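PDB 3VV5: amino acid ABC transporter, binding protein from Thermus thermophilus, which binds (S)-2-aminoethyl-L-cysteine as the periplasmic solute-binding component of an ABC transporter and probably delivers it for uptake. Local coordinates for residues S28-K33 with N225-D230; Q57-E62 with Q250-E255; N117-T122 with V217-A222. All coordinates share one frame; numbering follows the deposited sequence.

Interaction 1. Residues S28-K33 with N225-D230; sequences SFEEIK and NKSLLD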
ATOM      1  N   SER A  28      -6.827  23.422   0.825  1.00 22.30           N
ATOM      2  CA  SER A  28      -5.831  23.637   1.869  1.00 21.02           C
ATOM      3  C   SER A  28      -6.372  23.125   3.201  1.00 20.56           C
ATOM      4  O   SER A  28      -7.583  22.915   3.350  1.00 19.61           O
ATOM      5  CB  SER A  28      -5.538  25.125   2.000  1.00 21.26           C
ATOM      6  OG  SER A  28      -6.602  25.716   2.723  1.00 22.07           O
ATOM      7  N   PHE A  29      -5.481  22.972   4.181  1.00 20.04           N
ATOM      8  CA  PHE A  29      -5.865  22.443   5.486  1.00 20.75           C
ATOM      9  C   PHE A  29      -6.922  23.300   6.182  1.00 21.12           C
ATOM     10  O   PHE A  29      -7.864  22.777   6.789  1.00 20.44           O
ATOM     11  CB  PHE A  29      -4.647  22.289   6.408  1.00 20.36           C
ATOM     12  CG  PHE A  29      -5.013  21.826   7.789  1.00 20.07           C
ATOM     13  CD1 PHE A  29      -5.535  20.554   7.989  1.00 19.28           C
ATOM     14  CD2 PHE A  29      -4.880  22.681   8.884  1.00 19.78           C
ATOM     15  CE1 PHE A  29      -5.925  20.118   9.266  1.00 19.16           C
ATOM     16  CE2 PHE A  29      -5.243  22.270  10.162  1.00 20.94           C
ATOM     17  CZ  PHE A  29      -5.778  20.980  10.357  1.00 21.42           C
ATOM     18  N   GLU A  30      -6.721  24.616   6.126  1.00 22.05           N
ATOM     19  CA  GLU A  30      -7.661  25.588   6.676  1.00 23.67           C
ATOM     20  C   GLU A  30      -9.087  25.416   6.070  1.00 23.20           C
ATOM     21  O   GLU A  30     -10.100  25.399   6.793  1.00 22.90           O
ATOM     22  CB  GLU A  30      -7.094  27.025   6.529  1.00 24.59           C
ATOM     23  CG  GLU A  30      -6.215  27.325   5.243  1.00 27.99           C
ATOM     24  CD  GLU A  30      -4.683  27.415   5.506  1.00 32.71           C
ATOM     25  OE1 GLU A  30      -4.259  28.130   6.439  1.00 35.18           O
ATOM     26  OE2 GLU A  30      -3.893  26.800   4.764  1.00 32.40           O
ATOM     27  N   GLU A  31      -9.145  25.223   4.762  1.00 23.34           N
ATOM     28  CA  GLU A  31     -10.400  24.929   4.057  1.00 23.54           C
ATOM     29  C   GLU A  31     -11.049  23.603   4.469  1.00 22.70           C
ATOM     30  O   GLU A  31     -12.252  23.550   4.687  1.00 22.25           O
ATOM     31  CB  GLU A  31     -10.182  24.958   2.556  1.00 24.30           C
ATOM     32  CG  GLU A  31     -10.012  26.369   2.013  1.00 28.70           C
ATOM     33  CD  GLU A  31      -8.943  26.464   0.946  1.00 33.01           C
ATOM     34  OE1 GLU A  31      -8.927  25.602   0.034  1.00 33.90           O
ATOM     35  OE2 GLU A  31      -8.114  27.405   1.032  1.00 35.90           O
ATOM     36  N   ILE A  32     -10.247  22.547   4.575  1.00 21.34           N
ATOM     37  CA  ILE A  32     -10.726  21.251   5.060  1.00 20.48           C
ATOM     38  C   ILE A  32     -11.249  21.409   6.489  1.00 21.04           C
ATOM     39  O   ILE A  32     -12.348  20.985   6.794  1.00 20.12           O
ATOM     40  CB  ILE A  32      -9.616  20.170   4.939  1.00 19.86           C
ATOM     41  CG1 ILE A  32      -9.329  19.895   3.453  1.00 18.03           C
ATOM     42  CG2 ILE A  32     -10.023  18.883   5.654  1.00 19.50           C
ATOM     43  CD1 ILE A  32      -7.913  19.437   3.108  1.00 15.29           C
ATOM     44  N   LYS A  33     -10.471  22.070   7.336  1.00 22.42           N
ATOM     45  CA  LYS A  33     -10.844  22.361   8.721  1.00 24.74           C
ATOM     46  C   LYS A  33     -12.279  22.896   8.893  1.00 25.42           C
ATOM     47  O   LYS A  33     -13.092  22.350   9.647  1.00 25.58           O
ATOM     48  CB  LYS A  33      -9.870  23.393   9.278  1.00 25.03           C
ATOM     49  CG  LYS A  33      -9.286  23.129  10.651  1.00 28.60           C
ATOM     50  CD  LYS A  33     -10.307  22.741  11.713  1.00 30.84           C
ATOM     51  CE  LYS A  33     -10.246  21.242  11.963  1.00 31.69           C
ATOM     52  NZ  LYS A  33     -10.467  20.903  13.392  1.00 34.16           N
ATOM     53  N   ASN A 225       0.177  20.995  -2.618  1.00 17.67           N
ATOM     54  CA  ASN A 225      -0.708  21.217  -1.463  1.00 16.91           C
ATOM     55  C   ASN A 225       0.084  21.176  -0.153  1.00 17.42           C
ATOM     56  O   ASN A 225      -0.126  20.290   0.712  1.00 15.89           O
ATOM     57  CB  ASN A 225      -1.909  20.239  -1.450  1.00 17.04           C
ATOM     58  CG  ASN A 225      -2.972  20.621  -0.412  1.00 16.99           C
ATOM     59  OD1 ASN A 225      -2.809  21.577   0.356  1.00 15.57           O
ATOM     60  ND2 ASN A 225      -4.066  19.877  -0.397  1.00 13.26           N
ATOM     61  N   LYS A 226       0.991  22.150  -0.005  1.00 16.80           N
ATOM     62  CA  LYS A 226       1.925  22.186   1.131  1.00 16.98           C
ATOM     63  C   LYS A 226       1.195  22.423   2.457  1.00 16.42           C
ATOM     64  O   LYS A 226       1.660  21.995   3.506  1.00 16.70           O
ATOM     65  CB  LYS A 226       3.037  23.228   0.892  1.00 17.80           C
ATOM     66  CG  LYS A 226       4.021  22.870  -0.252  1.00 20.58           C
ATOM     67  CD  LYS A 226       4.889  21.636   0.124  1.00 25.66           C
ATOM     68  CE  LYS A 226       6.046  21.330  -0.858  1.00 27.34           C
ATOM     69  NZ  LYS A 226       5.623  21.213  -2.295  1.00 29.88           N
ATOM     70  N   SER A 227       0.047  23.098   2.402  1.00 15.71           N
ATOM     71  CA  SER A 227      -0.804  23.311   3.573  1.00 15.68           C
ATOM     72  C   SER A 227      -1.240  21.977   4.201  1.00 15.11           C
ATOM     73  O   SER A 227      -0.968  21.712   5.388  1.00 14.35           O
ATOM     74  CB  SER A 227      -2.039  24.140   3.178  1.00 15.49           C
ATOM     75  OG  SER A 227      -2.855  24.329   4.309  1.00 18.33           O
ATOM     76  N   LEU A 228      -1.885  21.127   3.401  1.00 14.11           N
ATOM     77  CA  LEU A 228      -2.289  19.807   3.895  1.00 13.48           C
ATOM     78  C   LEU A 228      -1.092  18.930   4.223  1.00 13.84           C
ATOM     79  O   LEU A 228      -1.101  18.239   5.247  1.00 13.44           O
ATOM     80  CB  LEU A 228      -3.252  19.090   2.931  1.00 13.56           C
ATOM     81  CG  LEU A 228      -3.864  17.753   3.389  1.00 12.37           C
ATOM     82  CD1 LEU A 228      -4.455  17.819   4.798  1.00 10.88           C
ATOM     83  CD2 LEU A 228      -4.946  17.284   2.430  1.00 10.79           C
ATOM     84  N   LEU A 229      -0.063  18.955   3.363  1.00 13.56           N
ATOM     85  CA  LEU A 229       1.180  18.212   3.609  1.00 13.87           C
ATOM     86  C   LEU A 229       1.753  18.450   5.029  1.00 14.11           C
ATOM     87  O   LEU A 229       2.064  17.481   5.764  1.00 13.04           O
ATOM     88  CB  LEU A 229       2.245  18.530   2.533  1.00 13.82           C
ATOM     89  CG  LEU A 229       3.525  17.670   2.525  1.00 14.07           C
ATOM     90  CD1 LEU A 229       3.219  16.197   2.188  1.00 13.72           C
ATOM     91  CD2 LEU A 229       4.538  18.222   1.561  1.00 16.05           C
ATOM     92  N   ASP A 230       1.885  19.724   5.405  1.00 14.02           N
ATOM     93  CA  ASP A 230       2.364  20.061   6.751  1.00 15.05           C
ATOM     94  C   ASP A 230       1.455  19.450   7.827  1.00 13.95           C
ATOM     95  O   ASP A 230       1.949  18.820   8.770  1.00 13.73           O
ATOM     96  CB  ASP A 230       2.514  21.582   6.951  1.00 16.07           C
ATOM     97  CG  ASP A 230       3.120  21.949   8.325  1.00 19.15           C
ATOM     98  OD1 ASP A 230       3.991  21.204   8.843  1.00 21.48           O
ATOM     99  OD2 ASP A 230       2.711  22.994   8.897  1.00 25.08           O
TER
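OG of S227 has two hydrogen-bond partners on the other segment: it donates to OE2 of E30 at 2.7 Å and accepts from the backbone N of F29 at 3.0 Å, the latter with an N-H...O angle of 154°. Two capped helix N termini meet here, the first closed by a capping box of S28 and E31; they belong to helices 29-35 and 226-242, whose short segments run at 72° to each other with axes 9.2 Å apart. With its OG anti to the backbone N (chi1 179°), S227 reaches across to the first turn of the other helix and takes up an amide N-H that no helical carbonyl can serve. E30 comes round to it by a bend at chi2, and the hydroxyl meets its carboxylate from above the plane. In the capping box, N of E31 donates to OG of S28 and N of S28 returns a bond to OE1 of E31. N225 is the N-cap of the second helix, its OD1 accepting from N of L228 at 3.2 Å while its ND2 is held by the carbonyl of R27. On the buried side, where I38 of strand 37-42 touches both I32 and L228, these two side chains cross at about a right angle, CD1 of I32 lying 3.7 Å from CD2 of L228.

Interaction 2. Residues Q57-E62 with Q250-E255; sequences QLTGFE and QKWFGE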
ATOM      1  N   GLN A  57     -16.871  -3.554   5.460  1.00 16.64           N
ATOM      2  CA  GLN A  57     -16.457  -2.298   6.059  1.00 17.49           C
ATOM      3  C   GLN A  57     -14.972  -2.128   5.751  1.00 15.54           C
ATOM      4  O   GLN A  57     -14.215  -3.066   5.848  1.00 14.02           O
ATOM      5  CB  GLN A  57     -16.733  -2.360   7.561  1.00 17.34           C
ATOM      6  CG  GLN A  57     -15.939  -1.406   8.416  1.00 24.17           C
ATOM      7  CD  GLN A  57     -16.390  -1.416   9.872  1.00 29.31           C
ATOM      8  OE1 GLN A  57     -17.570  -1.616  10.170  1.00 32.83           O
ATOM      9  NE2 GLN A  57     -15.446  -1.196  10.787  1.00 32.16           N
ATOM     10  N   LEU A  58     -14.578  -0.916   5.368  1.00 15.34           N
ATOM     11  CA  LEU A  58     -13.186  -0.618   5.084  1.00 14.88           C
ATOM     12  C   LEU A  58     -12.397  -0.609   6.389  1.00 14.11           C
ATOM     13  O   LEU A  58     -12.792   0.051   7.370  1.00 13.32           O
ATOM     14  CB  LEU A  58     -13.116   0.757   4.426  1.00 16.24           C
ATOM     15  CG  LEU A  58     -11.909   1.300   3.693  1.00 17.70           C
ATOM     16  CD1 LEU A  58     -11.321   0.277   2.723  1.00 16.87           C
ATOM     17  CD2 LEU A  58     -12.398   2.558   2.949  1.00 20.68           C
ATOM     18  N   THR A  59     -11.302  -1.357   6.410  1.00 13.14           N
ATOM     19  CA  THR A  59     -10.444  -1.428   7.590  1.00 12.87           C
ATOM     20  C   THR A  59      -9.000  -1.759   7.171  1.00 12.68           C
ATOM     21  O   THR A  59      -8.637  -1.736   5.963  1.00 11.61           O
ATOM     22  CB  THR A  59     -11.037  -2.418   8.653  1.00 14.10           C
ATOM     23  OG1 THR A  59     -10.286  -2.373   9.874  1.00 14.79           O
ATOM     24  CG2 THR A  59     -11.119  -3.850   8.096  1.00 13.27           C
ATOM     25  N   GLY A  60      -8.164  -2.013   8.163  1.00 11.83           N
ATOM     26  CA  GLY A  60      -6.760  -2.299   7.919  1.00 11.13           C
ATOM     27  C   GLY A  60      -5.868  -1.292   8.627  1.00 10.64           C
ATOM     28  O   GLY A  60      -6.338  -0.265   9.118  1.00 10.50           O
ATOM     29  N   PHE A  61      -4.575  -1.600   8.681  1.00 10.37           N
ATOM     30  CA  PHE A  61      -3.573  -0.697   9.277  1.00 10.49           C
ATOM     31  C   PHE A  61      -3.687   0.755   8.802  1.00 10.24           C
ATOM     32  O   PHE A  61      -3.653   1.697   9.616  1.00 10.43           O
ATOM     33  CB  PHE A  61      -2.177  -1.254   8.987  1.00 10.07           C
ATOM     34  CG  PHE A  61      -1.069  -0.392   9.468  1.00 11.72           C
ATOM     35  CD1 PHE A  61      -0.831  -0.244  10.841  1.00 13.22           C
ATOM     36  CD2 PHE A  61      -0.261   0.282   8.560  1.00 10.92           C
ATOM     37  CE1 PHE A  61       0.207   0.566  11.306  1.00 14.21           C
ATOM     38  CE2 PHE A  61       0.774   1.113   9.008  1.00 15.03           C
ATOM     39  CZ  PHE A  61       1.016   1.254  10.384  1.00 15.14           C
ATOM     40  N   GLU A  62      -3.836   0.942   7.493  1.00  9.32           N
ATOM     41  CA  GLU A  62      -3.877   2.300   6.929  1.00  9.48           C
ATOM     42  C   GLU A  62      -5.159   3.051   7.224  1.00  9.27           C
ATOM     43  O   GLU A  62      -5.148   4.269   7.345  1.00  8.90           O
ATOM     44  CB  GLU A  62      -3.585   2.282   5.424  1.00  8.84           C
ATOM     45  CG  GLU A  62      -2.137   2.000   5.176  1.00 10.19           C
ATOM     46  CD  GLU A  62      -1.746   1.965   3.706  1.00 12.80           C
ATOM     47  OE1 GLU A  62      -2.284   1.138   2.945  1.00 13.64           O
ATOM     48  OE2 GLU A  62      -0.841   2.732   3.331  1.00 14.80           O
ATOM     49  N   GLN A 250       1.079  -2.584  16.385  1.00 13.82           N
ATOM     50  CA  GLN A 250       0.966  -3.818  17.171  1.00 15.00           C
ATOM     51  C   GLN A 250      -0.339  -4.588  16.912  1.00 14.53           C
ATOM     52  O   GLN A 250      -0.323  -5.812  16.800  1.00 15.20           O
ATOM     53  CB  GLN A 250       1.123  -3.523  18.671  1.00 15.52           C
ATOM     54  CG  GLN A 250       2.550  -3.140  19.104  1.00 19.02           C
ATOM     55  CD  GLN A 250       3.569  -4.259  18.926  1.00 22.44           C
ATOM     56  OE1 GLN A 250       3.224  -5.455  18.957  1.00 24.22           O
ATOM     57  NE2 GLN A 250       4.842  -3.876  18.768  1.00 20.10           N
ATOM     58  N   LYS A 251      -1.454  -3.871  16.839  1.00 14.33           N
ATOM     59  CA  LYS A 251      -2.767  -4.450  16.512  1.00 14.15           C
ATOM     60  C   LYS A 251      -2.699  -5.274  15.209  1.00 14.19           C
ATOM     61  O   LYS A 251      -3.132  -6.421  15.140  1.00 13.43           O
ATOM     62  CB  LYS A 251      -3.806  -3.324  16.370  1.00 13.60           C
ATOM     63  CG  LYS A 251      -5.250  -3.771  16.014  1.00 15.07           C
ATOM     64  CD  LYS A 251      -6.157  -2.565  15.734  1.00 14.27           C
ATOM     65  CE  LYS A 251      -7.586  -2.977  15.366  1.00 15.61           C
ATOM     66  NZ  LYS A 251      -8.458  -1.761  15.149  1.00 15.41           N
ATOM     67  N   TRP A 252      -2.139  -4.665  14.175  1.00 14.74           N
ATOM     68  CA  TRP A 252      -2.133  -5.283  12.856  1.00 14.57           C
ATOM     69  C   TRP A 252      -0.997  -6.265  12.596  1.00 16.21           C
ATOM     70  O   TRP A 252      -1.197  -7.260  11.885  1.00 16.66           O
ATOM     71  CB  TRP A 252      -2.216  -4.201  11.764  1.00 13.67           C
ATOM     72  CG  TRP A 252      -3.580  -3.602  11.775  1.00 11.64           C
ATOM     73  CD1 TRP A 252      -3.959  -2.430  12.378  1.00 10.46           C
ATOM     74  CD2 TRP A 252      -4.774  -4.201  11.269  1.00 11.00           C
ATOM     75  NE1 TRP A 252      -5.317  -2.239  12.225  1.00  9.52           N
ATOM     76  CE2 TRP A 252      -5.839  -3.309  11.544  1.00 10.70           C
ATOM     77  CE3 TRP A 252      -5.048  -5.401  10.575  1.00 13.07           C
ATOM     78  CZ2 TRP A 252      -7.162  -3.581  11.169  1.00 12.41           C
ATOM     79  CZ3 TRP A 252      -6.364  -5.672  10.209  1.00 14.55           C
ATOM     80  CH2 TRP A 252      -7.404  -4.760  10.497  1.00 12.37           C
ATOM     81  N   PHE A 253       0.180  -6.002  13.162  1.00 16.80           N
ATOM     82  CA  PHE A 253       1.401  -6.773  12.827  1.00 18.12           C
ATOM     83  C   PHE A 253       2.115  -7.477  13.991  1.00 18.92           C
ATOM     84  O   PHE A 253       2.951  -8.358  13.769  1.00 19.61           O
ATOM     85  CB  PHE A 253       2.390  -5.844  12.112  1.00 17.81           C
ATOM     86  CG  PHE A 253       1.812  -5.159  10.917  1.00 18.16           C
ATOM     87  CD1 PHE A 253       1.504  -5.883   9.764  1.00 18.14           C
ATOM     88  CD2 PHE A 253       1.571  -3.780  10.937  1.00 18.10           C
ATOM     89  CE1 PHE A 253       0.962  -5.240   8.639  1.00 17.33           C
ATOM     90  CE2 PHE A 253       1.041  -3.132   9.823  1.00 16.61           C
ATOM     91  CZ  PHE A 253       0.726  -3.869   8.674  1.00 16.80           C
ATOM     92  N   GLY A 254       1.798  -7.085  15.219  1.00 19.74           N
ATOM     93  CA  GLY A 254       2.463  -7.613  16.421  1.00 19.73           C
ATOM     94  C   GLY A 254       3.898  -7.122  16.536  1.00 20.49           C
ATOM     95  O   GLY A 254       4.706  -7.681  17.283  1.00 19.75           O
ATOM     96  N   GLU A 255       4.213  -6.076  15.770  1.00 20.58           N
ATOM     97  CA  GLU A 255       5.531  -5.465  15.752  1.00 21.19           C
ATOM     98  C   GLU A 255       5.389  -4.025  15.244  1.00 20.60           C
ATOM     99  O   GLU A 255       4.332  -3.650  14.727  1.00 20.26           O
ATOM    100  CB  GLU A 255       6.489  -6.273  14.858  1.00 21.79           C
ATOM    101  CG  GLU A 255       6.106  -6.306  13.362  1.00 25.76           C
ATOM    102  CD  GLU A 255       6.997  -7.217  12.531  1.00 28.87           C
ATOM    103  OE1 GLU A 255       6.705  -8.427  12.439  1.00 30.71           O
ATOM    104  OE2 GLU A 255       7.984  -6.717  11.959  1.00 31.59           O
TER
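One face of the W252 indole lies against the backbone of G60 and F61: N of F61 sits over the middle of the ring system, CA of G60 is 3.7 Å from the centroid of the six-membered ring in a CH-pi contact, and CB of F61 lies over the five-membered ring. On the opposite face is CG of its own neighbour K251, and at the edge OG1 of T59 comes within 3.6 Å of CZ2 of W252. The F61 ring, sent out by a CG anti to its backbone N (chi1 177°), takes the edge of F253 on one face. This is a T-shaped pair with centroids 5.1 Å apart and planes at 63°, CE2 of F253 being 3.5 Å from CG of F61. The contact thus packs the end of helix 244-253 on the turn between strand 58-59 and helix 61-72 in the type 2 periplasmic-binding-protein fold expected of this family, with G60 as the N-cap residue. Having no side chain, G60 can adopt a phi of 121°, where a CB would jam against the preceding carbonyl O. NE1 of W252 donates to OD2 of D64, which also forms a salt bridge with K251. F49 and F191 meet the F253 ring as well.

Interaction 3. Residues N117-T122 with V217-A222; sequences NPHYCT and VAMAVA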
ATOM      1  N   ASN A 117       6.271  12.378   5.092  1.00 12.55           N
ATOM      2  CA  ASN A 117       7.172  11.404   5.721  1.00 13.84           C
ATOM      3  C   ASN A 117       6.507   9.998   5.704  1.00 14.12           C
ATOM      4  O   ASN A 117       5.273   9.893   5.837  1.00 13.99           O
ATOM      5  CB  ASN A 117       7.445  11.824   7.169  1.00 14.43           C
ATOM      6  CG  ASN A 117       8.313  13.065   7.267  1.00 16.84           C
ATOM      7  OD1 ASN A 117       9.208  13.282   6.438  1.00 16.94           O
ATOM      8  ND2 ASN A 117       8.043  13.902   8.276  1.00 15.24           N
ATOM      9  N   PRO A 118       7.306   8.912   5.562  1.00 14.41           N
ATOM     10  CA  PRO A 118       6.677   7.591   5.401  1.00 14.15           C
ATOM     11  C   PRO A 118       5.933   7.110   6.657  1.00 13.77           C
ATOM     12  O   PRO A 118       6.383   7.362   7.767  1.00 13.84           O
ATOM     13  CB  PRO A 118       7.868   6.671   5.101  1.00 14.32           C
ATOM     14  CG  PRO A 118       9.059   7.375   5.718  1.00 15.50           C
ATOM     15  CD  PRO A 118       8.779   8.837   5.514  1.00 14.81           C
ATOM     16  N   HIS A 119       4.795   6.445   6.477  1.00 13.15           N
ATOM     17  CA  HIS A 119       4.065   5.882   7.616  1.00 13.38           C
ATOM     18  C   HIS A 119       4.379   4.405   7.858  1.00 13.42           C
ATOM     19  O   HIS A 119       3.911   3.833   8.845  1.00 13.63           O
ATOM     20  CB  HIS A 119       2.548   6.131   7.525  1.00 13.08           C
ATOM     21  CG  HIS A 119       1.888   5.522   6.324  1.00 13.04           C
ATOM     22  ND1 HIS A 119       1.963   6.089   5.066  1.00 12.78           N
ATOM     23  CD2 HIS A 119       1.104   4.423   6.196  1.00 12.95           C
ATOM     24  CE1 HIS A 119       1.264   5.362   4.217  1.00 13.28           C
ATOM     25  NE2 HIS A 119       0.716   4.357   4.878  1.00 10.60           N
ATOM     26  N   TYR A 120       5.165   3.792   6.963  1.00 12.57           N
ATOM     27  CA  TYR A 120       5.775   2.477   7.233  1.00 12.94           C
ATOM     28  C   TYR A 120       6.870   2.128   6.228  1.00 12.89           C
ATOM     29  O   TYR A 120       7.043   2.796   5.210  1.00 12.59           O
ATOM     30  CB  TYR A 120       4.754   1.322   7.360  1.00 12.20           C
ATOM     31  CG  TYR A 120       4.062   0.818   6.087  1.00 12.37           C
ATOM     32  CD1 TYR A 120       4.588  -0.261   5.367  1.00 12.60           C
ATOM     33  CD2 TYR A 120       2.844   1.360   5.664  1.00 12.80           C
ATOM     34  CE1 TYR A 120       3.961  -0.760   4.235  1.00 13.54           C
ATOM     35  CE2 TYR A 120       2.186   0.861   4.517  1.00 12.34           C
ATOM     36  CZ  TYR A 120       2.766  -0.198   3.807  1.00 13.86           C
ATOM     37  OH  TYR A 120       2.150  -0.718   2.690  1.00 11.97           O
ATOM     38  N   CYS A 121       7.618   1.093   6.565  1.00 14.20           N
ATOM     39  CA  CYS A 121       8.697   0.607   5.722  1.00 15.62           C
ATOM     40  C   CYS A 121       8.470  -0.857   5.457  1.00 15.14           C
ATOM     41  O   CYS A 121       7.917  -1.584   6.302  1.00 14.91           O
ATOM     42  CB  CYS A 121      10.056   0.848   6.372  1.00 15.92           C
ATOM     43  SG  CYS A 121      10.886   2.354   5.767  1.00 24.00           S
ATOM     44  N   THR A 122       8.887  -1.290   4.270  1.00 15.30           N
ATOM     45  CA  THR A 122       8.530  -2.610   3.796  1.00 14.81           C
ATOM     46  C   THR A 122       9.420  -2.998   2.620  1.00 14.37           C
ATOM     47  O   THR A 122      10.403  -2.331   2.308  1.00 13.42           O
ATOM     48  CB  THR A 122       7.016  -2.646   3.386  1.00 15.28           C
ATOM     49  OG1 THR A 122       6.590  -3.992   3.148  1.00 15.85           O
ATOM     50  CG2 THR A 122       6.739  -1.805   2.137  1.00 15.44           C
ATOM     51  N   VAL A 217       6.952   3.767   2.434  1.00 11.90           N
ATOM     52  CA  VAL A 217       5.567   3.922   1.998  1.00 11.13           C
ATOM     53  C   VAL A 217       4.993   5.139   2.696  1.00 11.10           C
ATOM     54  O   VAL A 217       5.217   5.319   3.896  1.00 10.73           O
ATOM     55  CB  VAL A 217       4.711   2.669   2.331  1.00 10.64           C
ATOM     56  CG1 VAL A 217       3.237   2.942   2.036  1.00 10.29           C
ATOM     57  CG2 VAL A 217       5.193   1.464   1.513  1.00  9.83           C
ATOM     58  N   ALA A 218       4.274   5.968   1.947  1.00  9.61           N
ATOM     59  CA  ALA A 218       3.816   7.267   2.456  1.00  9.88           C
ATOM     60  C   ALA A 218       2.440   7.645   1.947  1.00 10.29           C
ATOM     61  O   ALA A 218       1.952   7.084   0.956  1.00  9.56           O
ATOM     62  CB  ALA A 218       4.803   8.377   2.085  1.00  9.76           C
ATOM     63  N   MET A 219       1.851   8.627   2.637  1.00 10.11           N
ATOM     64  CA  MET A 219       0.599   9.259   2.253  1.00 11.04           C
ATOM     65  C   MET A 219       0.949  10.287   1.204  1.00 11.07           C
ATOM     66  O   MET A 219       2.096  10.708   1.122  1.00 12.05           O
ATOM     67  CB  MET A 219      -0.033   9.990   3.443  1.00 10.56           C
ATOM     68  CG  MET A 219      -0.652   9.086   4.491  1.00 12.60           C
ATOM     69  SD  MET A 219      -1.077  10.045   5.957  1.00 17.30           S
ATOM     70  CE  MET A 219       0.535  10.161   6.751  1.00 17.53           C
ATOM     71  N   ALA A 220      -0.031  10.668   0.394  1.00 11.61           N
ATOM     72  CA  ALA A 220       0.211  11.613  -0.690  1.00 12.57           C
ATOM     73  C   ALA A 220      -0.858  12.672  -0.692  1.00 12.48           C
ATOM     74  O   ALA A 220      -2.018  12.430  -0.352  1.00 13.11           O
ATOM     75  CB  ALA A 220       0.255  10.899  -2.072  1.00 12.84           C
ATOM     76  N   VAL A 221      -0.434  13.851  -1.100  1.00 12.95           N
ATOM     77  CA  VAL A 221      -1.270  15.012  -1.216  1.00 14.51           C
ATOM     78  C   VAL A 221      -1.135  15.476  -2.685  1.00 14.66           C
ATOM     79  O   VAL A 221      -0.174  15.112  -3.347  1.00 13.74           O
ATOM     80  CB  VAL A 221      -0.721  15.969  -0.143  1.00 14.80           C
ATOM     81  CG1 VAL A 221      -0.078  17.202  -0.697  1.00 15.26           C
ATOM     82  CG2 VAL A 221      -1.696  16.163   1.021  1.00 16.15           C
ATOM     83  N   ALA A 222      -2.099  16.234  -3.209  1.00 15.61           N
ATOM     84  CA  ALA A 222      -1.968  16.804  -4.558  1.00 16.42           C
ATOM     85  C   ALA A 222      -0.698  17.656  -4.650  1.00 16.74           C
ATOM     86  O   ALA A 222      -0.356  18.348  -3.699  1.00 16.55           O
ATOM     87  CB  ALA A 222      -3.192  17.646  -4.901  1.00 16.39           C
TER
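The carbonyl O of V217 takes two backbone N-H groups, from H119 at 2.8 Å and, weakly, from Y120 at 3.4 Å, while N of V217 donates to O of Y120 at 2.9 Å. Two residues facing one make a classic beta bulge where strand 120-129 joins strand 206-222 in antiparallel pairing, consistent with the hinge strands of the type 2 periplasmic-binding-protein fold. The H119 bond is bent at its hydrogen (131°). O of H119 accepts from OH of Y245, and N of M219 donates to OG1 of T116. Side chains also find partners beyond the two strands: NE2 of H119 meets OE2 of E62, OH of Y120 pairs with OG of S102 of the thialysine pocket, and OG1 of T122 bonds to OD1 of D189. The H119 ring turns its edge to the strand, ND1 coming 3.4 Å from CA of A218. Packing centres on V217, whose side chain is about 5 Å from the bound thialysine. Its CB sits over the middle of the Y120 ring, 3.8 Å from the centroid. A chi1 of 172° spreads its methyls: CG1 is 3.4 Å from CE2 of Y120, and CG2 reaches CG2 of T122 at 3.7 Å.

Overall arrangement
From the N terminus, helix 29-35 comes first, and interaction 1 closes a long loop by joining it to the start of helix 226-242. Interaction 2 closes a second loop, bringing the end of helix 244-253 onto the start of helix 61-72, so interactions 1 and 2 cross along the chain. Interaction 3, pairing 117-122 with 217-222, is nested inside both loops. It joins strands 120-129 and 206-222 of the large mixed sheet and touches both other contacts. V221, late in strand 206-222, packs on L228, in the first turn of helix 226-242 that follows it. Towards interaction 2, helix 61-72 and residues 119-120 meet through E62 and F61. Interactions 1 and 2 remain about 14 Å apart at their nearest atoms.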